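Local coordinates for protein extracellular sialidase/neuraminidase, putative (Aspergillus fumigatus, PDB 2XZI) that acts as an extracellular KDNase of the sialidase family, probably hydrolysing the glycosidic bonds of terminal deaminoneuraminic acid (KDN) residues, at residues A[124-129]-A[141-146]; A[148-153]-A[170-175]; A[330-335]-A[369-374]; A[38-43]-A[352-357]. All blocks are in the same frame, centred on the assembly; numbering follows the deposited sequence. Where two conformers were deposited one is given.

Interaction 1: residues A[124-129]-A[141-146]; sequences ATYSQN and KKIDST. With KDM (deamino-alpha-neuraminic acid), chain C.
The ring of Tyr126 carries the folded chain of Lys141 over one face, Lys141 CE lying 3.3 Å from Tyr126 CZ, while Lys142 O and Ile143 N sit at its edge. The Lys141 chain, bent at its last two torsions (chi3 -76°, chi4 -59°), sets NZ 4.8 Å from the Tyr126 ring centroid, a cation-pi contact, and 2.8 Å from Thr125 OG1, to which it donates. Ile143 CD1 packs on Tyr126 CB, and a water joins Tyr126 OH to Asp144 OD2. Asp144 OD1 accepts from Thr146 N, an Asx turn, and also from Thr146 OG1. The backbones pair as a short parallel bridge: Lys141 N gives to Thr125 O, Ser127 N to Lys141 O at 3.0 Å, and Ile143 N to Ser127 O at 2.9 Å. Just past this pairing the extended Gln128 side chain holds the KDM of chain C with both ends of its amide, OE1 accepting from its O7 (2.7 Å) and NE2 donating to its O9 (2.8 Å). The two-stranded parallel pair 126-127 and 141-142 lies in the connection between strands 115-122 and 152-158, neighbours in one antiparallel sheet, and brings Gln128 to the pocket beside Trp182.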
# COMPACT_ATOMS: atom_id res chain seq x y z
N ALA A 124 20.67 -9.15 -2.18
CA ALA A 124 21.47 -7.99 -1.78
C ALA A 124 22.25 -7.32 -2.92
O ALA A 124 22.57 -6.13 -2.85
CB ALA A 124 22.44 -8.39 -0.66
N THR A 125 22.55 -8.09 -3.97
CA THR A 125 23.43 -7.62 -5.03
C THR A 125 22.69 -7.54 -6.35
O THR A 125 23.32 -7.43 -7.41
CB THR A 125 24.68 -8.51 -5.18
OG1 THR A 125 24.27 -9.85 -5.48
CG2 THR A 125 25.54 -8.48 -3.90
N TYR A 126 21.36 -7.59 -6.31
CA TYR A 126 20.54 -7.42 -7.51
C TYR A 126 19.68 -6.16 -7.44
O TYR A 126 19.30 -5.71 -6.35
CB TYR A 126 19.63 -8.62 -7.73
CG TYR A 126 20.37 -9.88 -8.08
CD1 TYR A 126 20.89 -10.70 -7.09
CD2 TYR A 126 20.58 -10.24 -9.41
CE1 TYR A 126 21.58 -11.86 -7.40
CE2 TYR A 126 21.28 -11.40 -9.73
CZ TYR A 126 21.77 -12.20 -8.72
OH TYR A 126 22.46 -13.35 -9.02
N SER A 127 19.38 -5.60 -8.61
CA SER A 127 18.45 -4.48 -8.73
C SER A 127 17.64 -4.61 -10.01
O SER A 127 18.04 -5.34 -10.92
CB SER A 127 19.19 -3.14 -8.67
OG SER A 127 20.00 -2.92 -9.82
N GLN A 128 16.51 -3.91 -10.07
CA GLN A 128 15.61 -3.99 -11.22
C GLN A 128 16.32 -3.73 -12.54
O GLN A 128 16.17 -4.49 -13.50
CB GLN A 128 14.41 -3.06 -11.02
CG GLN A 128 13.34 -3.21 -12.11
CD GLN A 128 12.06 -2.48 -11.77
OE1 GLN A 128 12.03 -1.58 -10.92
NE2 GLN A 128 10.98 -2.87 -12.43
N ASN A 129 17.11 -2.66 -12.59
CA ASN A 129 17.82 -2.29 -13.82
C ASN A 129 19.22 -2.90 -13.94
O ASN A 129 19.73 -3.05 -15.05
CB ASN A 129 17.91 -0.77 -13.96
CG ASN A 129 16.54 -0.11 -14.03
OD1 ASN A 129 15.61 -0.64 -14.64
ND2 ASN A 129 16.43 1.06 -13.42
N LYS A 141 23.87 -6.69 -10.08
CA LYS A 141 23.47 -7.46 -11.24
C LYS A 141 22.00 -7.15 -11.49
O LYS A 141 21.26 -6.86 -10.54
CB LYS A 141 23.63 -8.95 -10.98
CG LYS A 141 25.09 -9.40 -10.78
CD LYS A 141 25.19 -10.83 -10.28
CE LYS A 141 24.86 -10.96 -8.79
NZ LYS A 141 25.74 -10.15 -7.89
N LYS A 142 21.57 -7.24 -12.74
CA LYS A 142 20.16 -7.06 -13.08
C LYS A 142 19.35 -8.25 -12.61
O LYS A 142 19.75 -9.39 -12.77
CB LYS A 142 20.00 -6.85 -14.59
CG LYS A 142 18.59 -6.46 -15.00
CD LYS A 142 18.47 -6.15 -16.50
CE LYS A 142 17.02 -5.76 -16.83
NZ LYS A 142 16.84 -5.25 -18.23
N ILE A 143 18.20 -7.98 -12.00
CA ILE A 143 17.25 -9.02 -11.65
C ILE A 143 17.02 -9.90 -12.88
O ILE A 143 16.79 -9.40 -13.99
CB ILE A 143 15.93 -8.40 -11.13
CG1 ILE A 143 16.13 -7.81 -9.72
CG2 ILE A 143 14.80 -9.42 -11.13
CD1 ILE A 143 16.14 -8.79 -8.61
N ASP A 144 17.13 -11.21 -12.70
CA ASP A 144 17.02 -12.15 -13.82
C ASP A 144 16.15 -13.34 -13.44
O ASP A 144 15.52 -13.33 -12.39
CB ASP A 144 18.42 -12.57 -14.32
CG ASP A 144 19.23 -13.32 -13.27
OD1 ASP A 144 18.66 -14.02 -12.40
OD2 ASP A 144 20.49 -13.22 -13.32
N SER A 145 16.09 -14.37 -14.28
CA SER A 145 15.15 -15.45 -14.05
C SER A 145 15.73 -16.60 -13.23
O SER A 145 15.07 -17.62 -13.04
CB SER A 145 14.61 -15.96 -15.38
OG SER A 145 15.62 -16.69 -16.07
N THR A 146 16.94 -16.44 -12.70
CA THR A 146 17.55 -17.48 -11.88
C THR A 146 16.93 -17.44 -10.49
O THR A 146 16.34 -16.43 -10.10
CB THR A 146 19.07 -17.30 -11.73
OG1 THR A 146 19.34 -16.13 -10.94
CG2 THR A 146 19.76 -17.19 -13.10
C2 KDM C . 9.20 2.61 -7.61
C1 KDM C . 8.59 4.00 -7.75
C3 KDM C . 9.19 2.16 -6.14
C4 KDM C . 9.14 0.62 -5.96
C5 KDM C . 9.48 -0.18 -7.22
C6 KDM C . 8.55 0.27 -8.38
C7 KDM C . 8.97 -0.30 -9.75
C8 KDM C . 7.91 0.03 -10.81
C9 KDM C . 8.33 -0.48 -12.18
O5 KDM C . 9.39 -1.61 -6.98
O1A KDM C . 8.57 4.75 -6.75
O1B KDM C . 8.16 4.29 -8.90
O4 KDM C . 10.06 0.26 -4.93
O6 KDM C . 8.47 1.73 -8.51
O7 KDM C . 10.22 0.27 -10.12
O8 KDM C . 6.65 -0.59 -10.49
O9 KDM C . 8.36 -1.91 -12.11
O2 KDM C . 10.55 2.76 -8.07
O HOH W 1 22.15 -14.47 -11.54
O HOH W 2 18.35 -2.57 -17.39

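Interaction 2: residues A[148-153]-A[170-175]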
# COMPACT_ATOMS: atom_id res chain seq x y z
N GLU A 148 18.44 -17.31 -7.61
CA GLU A 148 19.14 -16.33 -6.80
C GLU A 148 18.86 -14.88 -7.22
O GLU A 148 18.85 -13.97 -6.38
CB GLU A 148 20.65 -16.60 -6.84
CG GLU A 148 21.05 -18.00 -6.39
CD GLU A 148 20.83 -19.10 -7.44
OE1 GLU A 148 20.65 -18.80 -8.66
OE2 GLU A 148 20.82 -20.29 -7.05
N GLY A 149 18.61 -14.67 -8.52
CA GLY A 149 18.50 -13.33 -9.07
C GLY A 149 17.10 -12.81 -9.37
O GLY A 149 16.94 -11.69 -9.83
N ARG A 150 16.07 -13.63 -9.11
CA ARG A 150 14.68 -13.25 -9.43
C ARG A 150 14.02 -12.64 -8.22
O ARG A 150 14.51 -12.76 -7.10
CB ARG A 150 13.85 -14.44 -9.92
CG ARG A 150 13.57 -15.51 -8.87
CD ARG A 150 12.84 -16.73 -9.45
NE ARG A 150 11.51 -16.38 -9.96
CZ ARG A 150 10.53 -17.24 -10.25
NH1 ARG A 150 10.69 -18.54 -10.07
NH2 ARG A 150 9.37 -16.79 -10.68
N ARG A 151 12.90 -11.96 -8.47
CA ARG A 151 12.06 -11.49 -7.38
C ARG A 151 11.23 -12.65 -6.83
O ARG A 151 10.57 -13.38 -7.60
CB ARG A 151 11.20 -10.33 -7.85
CG ARG A 151 12.01 -9.07 -8.10
CD ARG A 151 12.04 -8.17 -6.87
NE ARG A 151 10.76 -7.47 -6.75
CZ ARG A 151 10.47 -6.59 -5.80
NH1 ARG A 151 11.35 -6.33 -4.83
NH2 ARG A 151 9.29 -5.98 -5.82
N HIS A 152 11.28 -12.83 -5.52
CA HIS A 152 10.51 -13.88 -4.82
C HIS A 152 9.26 -13.30 -4.20
O HIS A 152 9.17 -12.09 -4.01
CB HIS A 152 11.36 -14.54 -3.72
CG HIS A 152 12.48 -15.37 -4.26
ND1 HIS A 152 12.67 -16.69 -3.88
CD2 HIS A 152 13.48 -15.09 -5.13
CE1 HIS A 152 13.72 -17.18 -4.51
NE2 HIS A 152 14.23 -16.23 -5.27
N LEU A 153 8.31 -14.17 -3.90
CA LEU A 153 7.07 -13.83 -3.24
C LEU A 153 7.02 -14.62 -1.95
O LEU A 153 7.09 -15.86 -1.96
CB LEU A 153 5.87 -14.20 -4.13
CG LEU A 153 4.49 -13.92 -3.50
CD1 LEU A 153 4.21 -12.44 -3.58
CD2 LEU A 153 3.42 -14.67 -4.21
N ASP A 170 8.53 -18.88 1.52
CA ASP A 170 8.74 -18.56 0.11
C ASP A 170 7.71 -19.31 -0.75
O ASP A 170 7.71 -20.54 -0.81
CB ASP A 170 10.20 -18.87 -0.29
CG ASP A 170 10.56 -18.37 -1.67
OD1 ASP A 170 9.64 -18.17 -2.48
OD2 ASP A 170 11.75 -18.18 -1.94
N LEU A 171 6.81 -18.55 -1.38
CA LEU A 171 5.74 -19.12 -2.18
C LEU A 171 5.95 -18.90 -3.67
O LEU A 171 5.02 -19.13 -4.46
CB LEU A 171 4.37 -18.61 -1.73
CG LEU A 171 3.91 -19.02 -0.32
CD1 LEU A 171 2.46 -18.64 -0.07
CD2 LEU A 171 4.09 -20.52 -0.10
N THR A 172 7.16 -18.51 -4.05
CA THR A 172 7.49 -18.17 -5.45
C THR A 172 7.14 -19.28 -6.42
O THR A 172 6.51 -19.02 -7.44
CB THR A 172 8.98 -17.84 -5.58
OG1 THR A 172 9.30 -16.78 -4.68
CG2 THR A 172 9.34 -17.35 -6.99
N LYS A 173 7.53 -20.51 -6.09
CA LYS A 173 7.30 -21.62 -7.02
C LYS A 173 5.83 -21.94 -7.20
O LYS A 173 5.43 -22.47 -8.23
CB LYS A 173 8.08 -22.86 -6.58
CG LYS A 173 9.56 -22.70 -6.62
CD LYS A 173 10.10 -22.62 -8.04
CE LYS A 173 9.79 -23.88 -8.83
NZ LYS A 173 10.75 -24.04 -9.96
N GLU A 174 5.03 -21.59 -6.19
CA GLU A 174 3.61 -21.88 -6.18
C GLU A 174 2.78 -20.76 -6.83
O GLU A 174 1.77 -21.01 -7.51
CB GLU A 174 3.15 -22.12 -4.74
CG GLU A 174 3.66 -23.44 -4.10
CD GLU A 174 5.15 -23.45 -3.72
OE1 GLU A 174 5.74 -22.38 -3.43
OE2 GLU A 174 5.74 -24.55 -3.70
N LEU A 175 3.20 -19.51 -6.61
CA LEU A 175 2.34 -18.36 -6.91
C LEU A 175 2.94 -17.32 -7.84
O LEU A 175 2.29 -16.30 -8.13
CB LEU A 175 1.88 -17.67 -5.61
CG LEU A 175 1.07 -18.54 -4.64
CD1 LEU A 175 0.81 -17.82 -3.33
CD2 LEU A 175 -0.24 -19.02 -5.25
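Leu171 N donates to Leu153 O at 2.8 Å where strand 152-158 meets the start of the short helix 172-175, and the nearest CA atoms across the contact are those of Leu153 and Thr172. The turn into the helix is an Asx turn, with Leu171 at the N-cap position; it starts at the end of strand 169-170, an edge strand of a four-stranded antiparallel sheet in this beta-propeller. Asp170 OD1 accepts from both Thr172 N and Thr172 OG1, using its syn lone pair for the hydroxyl. With its proton given to Asp170, Thr172 OG1 accepts from Leu153 N in a bond of 2.9 Å, joining the turn to the strand. The second oxygen of Asp170 binds His152: ND1 donates to OD2 at 2.6 Å, nearly in the plane of the imidazole, although ring and carboxylate are turned 62° apart. On its other side the imidazole gives NE2 to Trp147 O, so both ring nitrogens are bonded and its rotation is fixed. Leu153 CD2 packs against Leu175 CB, and these leucines reach Ile207 of strand 205-210, which ties the turn to an adjacent sheet. Thr172 OG1 lies beside the backbone N (chi1 -56°), which puts CG2 anti to that nitrogen and over the centre of one guanidinium face of Arg150, 3.5 Å from Arg150 CZ.

Interaction 3: residues A[330-335]-A[369-374]; sequences SGAGHE and AIIWRR
Segment 369-374 is a fully extended strand, whereas 330-335 is a turn running into the start of strand 334-343; their closest CA atoms, those of Ala332 and Ala369, are 6.6 Å apart, and no backbone hydrogen bond joins them. Strand 349-356 lies between them in the same antiparallel sheet, so the contact is made by side chains reaching across this middle strand. A paired salt bridge and an apolar contact beside it fasten the beginning of strand 334-343 to strand 368-375, two strands away in the sheet. Gly331 and Gly333 both have positive phi, and between them the turn directs Ala332 CB toward Ile371. The methyls meet tightly, with Ala332 CB 3.5 Å from Ile371 CD1, and Pro16 of the outer strand 12-18 touches both residues. Farther along, Glu335 and Arg373 approach from opposite directions. The Glu335 chain is extended throughout, CG anti to the backbone N (chi1 -176°), and delivers its carboxylate to the side of the guanidinium. Arg373 NE donates to Glu335 OE2 at 2.8 Å, almost straight at 173° and onto the syn lone pair; Arg373 NH2 donates to Glu335 OE1, also at 2.8 Å. The two planes are 23° apart, nearly coplanar. The same NH2 also gives a hydrogen bond to Ala327 O. Gripped through NE and NH2 at once, the carboxylate can hardly rotate against the guanidinium, and the close opposite charges probably keep both groups ionised.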
# COMPACT_ATOMS: atom_id res chain seq x y z
N SER A 330 3.15 19.99 8.14
CA SER A 330 4.38 20.77 8.13
C SER A 330 5.51 19.98 8.78
O SER A 330 5.29 19.24 9.75
CB SER A 330 4.15 22.10 8.86
OG SER A 330 3.14 22.85 8.22
N GLY A 331 6.71 20.13 8.22
CA GLY A 331 7.94 19.57 8.80
C GLY A 331 8.27 18.15 8.40
O GLY A 331 9.19 17.54 8.96
N ALA A 332 7.52 17.61 7.43
CA ALA A 332 7.71 16.23 7.01
C ALA A 332 7.93 16.12 5.50
O ALA A 332 7.74 15.07 4.91
CB ALA A 332 6.52 15.39 7.44
N GLY A 333 8.37 17.22 4.90
CA GLY A 333 8.72 17.25 3.50
C GLY A 333 7.52 17.50 2.62
O GLY A 333 6.47 17.93 3.10
N HIS A 334 7.69 17.24 1.33
CA HIS A 334 6.64 17.44 0.36
C HIS A 334 5.81 16.18 0.24
O HIS A 334 6.30 15.16 -0.25
CB HIS A 334 7.25 17.78 -1.01
CG HIS A 334 8.09 19.02 -1.00
ND1 HIS A 334 7.55 20.28 -0.88
CD2 HIS A 334 9.43 19.19 -1.10
CE1 HIS A 334 8.52 21.18 -0.90
NE2 HIS A 334 9.67 20.54 -1.03
N GLU A 335 4.54 16.26 0.65
CA GLU A 335 3.64 15.10 0.58
C GLU A 335 3.34 14.70 -0.86
O GLU A 335 3.03 15.54 -1.72
CB GLU A 335 2.33 15.39 1.32
CG GLU A 335 1.39 14.19 1.37
CD GLU A 335 0.15 14.45 2.20
OE1 GLU A 335 -0.31 15.62 2.22
OE2 GLU A 335 -0.36 13.50 2.82
N ALA A 369 9.66 10.16 4.15
CA ALA A 369 8.88 9.90 5.36
C ALA A 369 7.46 9.46 4.99
O ALA A 369 7.06 9.58 3.83
CB ALA A 369 8.84 11.13 6.27
N ILE A 370 6.72 8.95 5.96
CA ILE A 370 5.34 8.56 5.73
C ILE A 370 4.39 9.25 6.71
O ILE A 370 4.60 9.20 7.92
CB ILE A 370 5.16 7.01 5.72
CG1 ILE A 370 6.03 6.39 4.64
CG2 ILE A 370 3.70 6.65 5.52
CD1 ILE A 370 6.11 4.84 4.67
N ILE A 371 3.37 9.89 6.15
CA ILE A 371 2.37 10.64 6.91
C ILE A 371 1.18 9.74 7.17
O ILE A 371 0.78 8.96 6.30
CB ILE A 371 1.90 11.89 6.11
CG1 ILE A 371 3.05 12.85 5.79
CG2 ILE A 371 0.72 12.61 6.81
CD1 ILE A 371 4.10 12.97 6.83
N TRP A 372 0.62 9.83 8.38
CA TRP A 372 -0.66 9.22 8.72
C TRP A 372 -1.76 10.27 8.78
O TRP A 372 -1.62 11.31 9.43
CB TRP A 372 -0.54 8.52 10.07
CG TRP A 372 -1.81 8.06 10.72
CD1 TRP A 372 -2.32 8.53 11.90
CD2 TRP A 372 -2.67 7.00 10.29
NE1 TRP A 372 -3.47 7.84 12.22
CE2 TRP A 372 -3.70 6.89 11.25
CE3 TRP A 372 -2.70 6.14 9.17
CZ2 TRP A 372 -4.73 5.95 11.15
CZ3 TRP A 372 -3.73 5.21 9.07
CH2 TRP A 372 -4.73 5.13 10.07
N ARG A 373 -2.87 9.99 8.11
CA ARG A 373 -4.00 10.90 8.07
C ARG A 373 -5.23 10.16 8.50
O ARG A 373 -5.41 8.97 8.16
CB ARG A 373 -4.24 11.40 6.67
CG ARG A 373 -3.16 12.27 6.11
CD ARG A 373 -3.53 12.78 4.71
NE ARG A 373 -2.65 13.89 4.35
CZ ARG A 373 -2.83 15.14 4.76
NH1 ARG A 373 -3.86 15.46 5.53
NH2 ARG A 373 -1.97 16.08 4.39
N ARG A 374 -6.09 10.86 9.24
CA ARG A 374 -7.47 10.44 9.46
C ARG A 374 -8.38 11.54 8.96
O ARG A 374 -8.14 12.72 9.25
CB ARG A 374 -7.73 10.18 10.94
CG ARG A 374 -7.03 8.94 11.45
CD ARG A 374 -6.78 8.94 12.97
NE ARG A 374 -7.88 9.54 13.73
CZ ARG A 374 -9.01 8.92 14.05
NH1 ARG A 374 -9.21 7.65 13.70
NH2 ARG A 374 -9.96 9.58 14.70

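Interaction 4: residues A[38-43]-A[352-357]. With KDM (deamino-alpha-neuraminic acid), chain C; KDM (deamino-alpha-neuraminic acid), chain D.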
# COMPACT_ATOMS: atom_id res chain seq x y z
N PHE A 38 11.69 5.88 4.77
CA PHE A 38 10.58 4.95 4.81
C PHE A 38 9.74 5.20 3.59
O PHE A 38 9.43 6.34 3.28
CB PHE A 38 9.76 5.15 6.07
CG PHE A 38 10.53 4.86 7.34
CD1 PHE A 38 10.63 3.56 7.81
CD2 PHE A 38 11.14 5.88 8.05
CE1 PHE A 38 11.31 3.27 8.97
CE2 PHE A 38 11.86 5.59 9.22
CZ PHE A 38 11.92 4.28 9.68
N ARG A 39 9.43 4.12 2.87
CA ARG A 39 8.60 4.19 1.66
C ARG A 39 7.66 3.00 1.61
O ARG A 39 7.77 2.07 2.42
CB ARG A 39 9.49 4.19 0.41
CG ARG A 39 10.18 5.53 0.11
CD ARG A 39 10.53 5.67 -1.37
NE ARG A 39 9.31 5.60 -2.15
CZ ARG A 39 9.22 5.24 -3.42
NH1 ARG A 39 10.29 4.94 -4.13
NH2 ARG A 39 8.01 5.16 -3.97
N ILE A 40 6.72 3.05 0.67
CA ILE A 40 5.89 1.89 0.33
C ILE A 40 4.96 1.47 1.47
O ILE A 40 5.09 0.38 2.02
CB ILE A 40 6.73 0.69 -0.21
CG1 ILE A 40 7.95 1.12 -1.06
CG2 ILE A 40 5.85 -0.25 -1.01
CD1 ILE A 40 7.63 1.97 -2.27
N PRO A 41 4.01 2.35 1.84
CA PRO A 41 3.08 2.11 2.96
C PRO A 41 2.01 1.05 2.69
O PRO A 41 1.57 0.85 1.55
CB PRO A 41 2.41 3.47 3.15
CG PRO A 41 2.44 4.07 1.77
CD PRO A 41 3.81 3.69 1.26
N ALA A 42 1.57 0.40 3.76
CA ALA A 42 0.39 -0.45 3.71
C ALA A 42 -0.27 -0.34 5.07
O ALA A 42 0.42 -0.36 6.08
CB ALA A 42 0.78 -1.87 3.46
N VAL A 43 -1.59 -0.28 5.12
CA VAL A 43 -2.32 -0.15 6.39
C VAL A 43 -3.59 -0.98 6.39
O VAL A 43 -4.31 -1.04 5.38
CB VAL A 43 -2.61 1.34 6.75
CG1 VAL A 43 -3.61 1.97 5.77
CG2 VAL A 43 -3.06 1.49 8.20
N LEU A 352 -2.15 6.24 4.86
CA LEU A 352 -0.71 6.47 4.88
C LEU A 352 -0.33 7.06 3.54
O LEU A 352 -0.79 6.59 2.51
CB LEU A 352 0.05 5.16 5.10
CG LEU A 352 -0.06 4.52 6.46
CD1 LEU A 352 0.63 3.17 6.45
CD2 LEU A 352 0.51 5.41 7.59
N VAL A 353 0.52 8.09 3.57
CA VAL A 353 0.93 8.79 2.35
C VAL A 353 2.43 9.11 2.43
O VAL A 353 2.90 9.68 3.43
CB VAL A 353 0.14 10.11 2.12
CG1 VAL A 353 0.40 10.67 0.72
CG2 VAL A 353 -1.37 9.92 2.34
N GLU A 354 3.16 8.74 1.39
CA GLU A 354 4.57 9.11 1.27
C GLU A 354 4.79 10.61 1.19
O GLU A 354 3.93 11.36 0.70
CB GLU A 354 5.17 8.48 0.01
CG GLU A 354 5.27 6.98 0.06
CD GLU A 354 6.07 6.42 -1.13
OE1 GLU A 354 6.01 7.00 -2.23
OE2 GLU A 354 6.74 5.38 -0.98
N SER A 355 5.95 11.02 1.69
CA SER A 355 6.41 12.40 1.62
C SER A 355 7.92 12.41 1.33
O SER A 355 8.60 11.49 1.69
CB SER A 355 6.13 13.09 2.96
OG SER A 355 6.26 14.49 2.85
N ASP A 356 8.41 13.49 0.72
CA ASP A 356 9.78 13.55 0.23
C ASP A 356 10.36 14.90 0.56
O ASP A 356 9.84 15.92 0.13
CB ASP A 356 9.77 13.33 -1.29
CG ASP A 356 11.17 13.18 -1.91
OD1 ASP A 356 12.20 13.49 -1.28
OD2 ASP A 356 11.22 12.77 -3.08
N PHE A 357 11.43 14.89 1.35
CA PHE A 357 12.08 16.15 1.71
C PHE A 357 12.76 16.81 0.51
O PHE A 357 12.89 18.04 0.48
CB PHE A 357 13.07 15.94 2.84
CG PHE A 357 12.43 15.86 4.20
CD1 PHE A 357 11.98 14.64 4.70
CD2 PHE A 357 12.28 17.00 4.98
CE1 PHE A 357 11.39 14.56 5.96
CE2 PHE A 357 11.68 16.93 6.24
CZ PHE A 357 11.24 15.70 6.74
C2 KDM C . 9.20 2.61 -7.61
C1 KDM C . 8.59 4.00 -7.75
C3 KDM C . 9.19 2.16 -6.14
C4 KDM C . 9.14 0.62 -5.96
C5 KDM C . 9.48 -0.18 -7.22
C6 KDM C . 8.55 0.27 -8.38
C7 KDM C . 8.97 -0.30 -9.75
C8 KDM C . 7.91 0.03 -10.81
C9 KDM C . 8.33 -0.48 -12.18
O5 KDM C . 9.39 -1.61 -6.98
O1A KDM C . 8.57 4.75 -6.75
O1B KDM C . 8.16 4.29 -8.90
O4 KDM C . 10.06 0.26 -4.93
O6 KDM C . 8.47 1.73 -8.51
O7 KDM C . 10.22 0.27 -10.12
O8 KDM C . 6.65 -0.59 -10.49
O9 KDM C . 8.36 -1.91 -12.11
O2 KDM C . 10.55 2.76 -8.07
C2 KDM D . 8.91 14.28 -8.13
C1 KDM D . 7.62 13.62 -8.67
C3 KDM D . 8.64 15.05 -6.82
C4 KDM D . 8.37 14.08 -5.65
C5 KDM D . 9.45 13.00 -5.55
C6 KDM D . 9.63 12.29 -6.91
C7 KDM D . 10.71 11.19 -7.07
C8 KDM D . 10.67 10.60 -8.51
C9 KDM D . 11.76 9.54 -8.80
O5 KDM D . 9.10 12.03 -4.55
O1A KDM D . 7.73 12.47 -9.17
O1B KDM D . 6.55 14.27 -8.57
O4 KDM D . 8.31 14.84 -4.43
O6 KDM D . 9.95 13.30 -7.91
O7 KDM D . 12.01 11.73 -6.80
O8 KDM D . 9.38 10.05 -8.78
O9 KDM D . 12.10 8.79 -7.63
O2 KDM D . 9.41 15.21 -9.11
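This is a buried salt bridge with apolar packing between two sheets of the beta-propeller: strand 37-45, outermost in its own sheet, faces strand 349-356 of the sheet formed with 12-18, 368-375 and 334-343. Residues 38-41, Phe-Arg-Ile-Pro, are the F/YRIP motif of sialidases, which supplies Arg39. The segments run antiparallel, their axes 171° apart in direction and 6.9 Å apart at closest approach, and side chains rather than paired backbones join them. Pro41 CB presses on Leu352 CB at 3.5 Å, and Val43 CB meets Leu352 CD1. Next to this patch the carboxylate of Glu354 is held from several directions. Arg39 grips it side-on: NE donates to Glu354 OE2 at 2.8 Å from above the carboxylate plane, while NH2 reaches the syn lone pair of OE1 at 3.2 Å, with guanidinium and carboxylate turned 59° apart. The backbone N of Ile40 adds a bond to OE2 on the anti side, and Tyr338 N one to OE1. Glu354 is thus a second-shell residue that positions Arg39, whose chain bends at chi3 (60°) and turns its outer nitrogens toward the KDM of chain C. Ile40 CD1 covers part of one guanidinium face. Arg39, with Arg245 and Arg302 also bonded to this KDM, is consistent with the carboxylate-binding arginine triad of sialidases. Asp356 OD2 accepts from O5 of a second KDM and is salt-bridged to Arg368. In the main pocket, O1A of the first KDM receives both Arg39 NH1 at 3.1 Å and Arg39 NH2 at 2.9 Å.

Interactions 3 and 4 lie 8 Å apart, centre to centre, and share a sheet: strand 349-356, which interaction 4 joins to strand 37-45, is the middle strand bridged by interaction 3. Ile371 N, 2.8 Å from Val353 O, connects them directly. Interactions 1 and 2 form another touching pair, 13 Å between centres, where Asp144 N lies 2.9 Å from Gly149 O. The bound sugar of the main pocket links the two groups: interactions 1 and 4, centres 24 Å apart, contribute Gln128 at its glycerol tail and Arg39 at its carboxylate. The side chain of Arg151, in segment 148-153 of interaction 2, lies about 5 Å from a bound KDM at its nearest atoms.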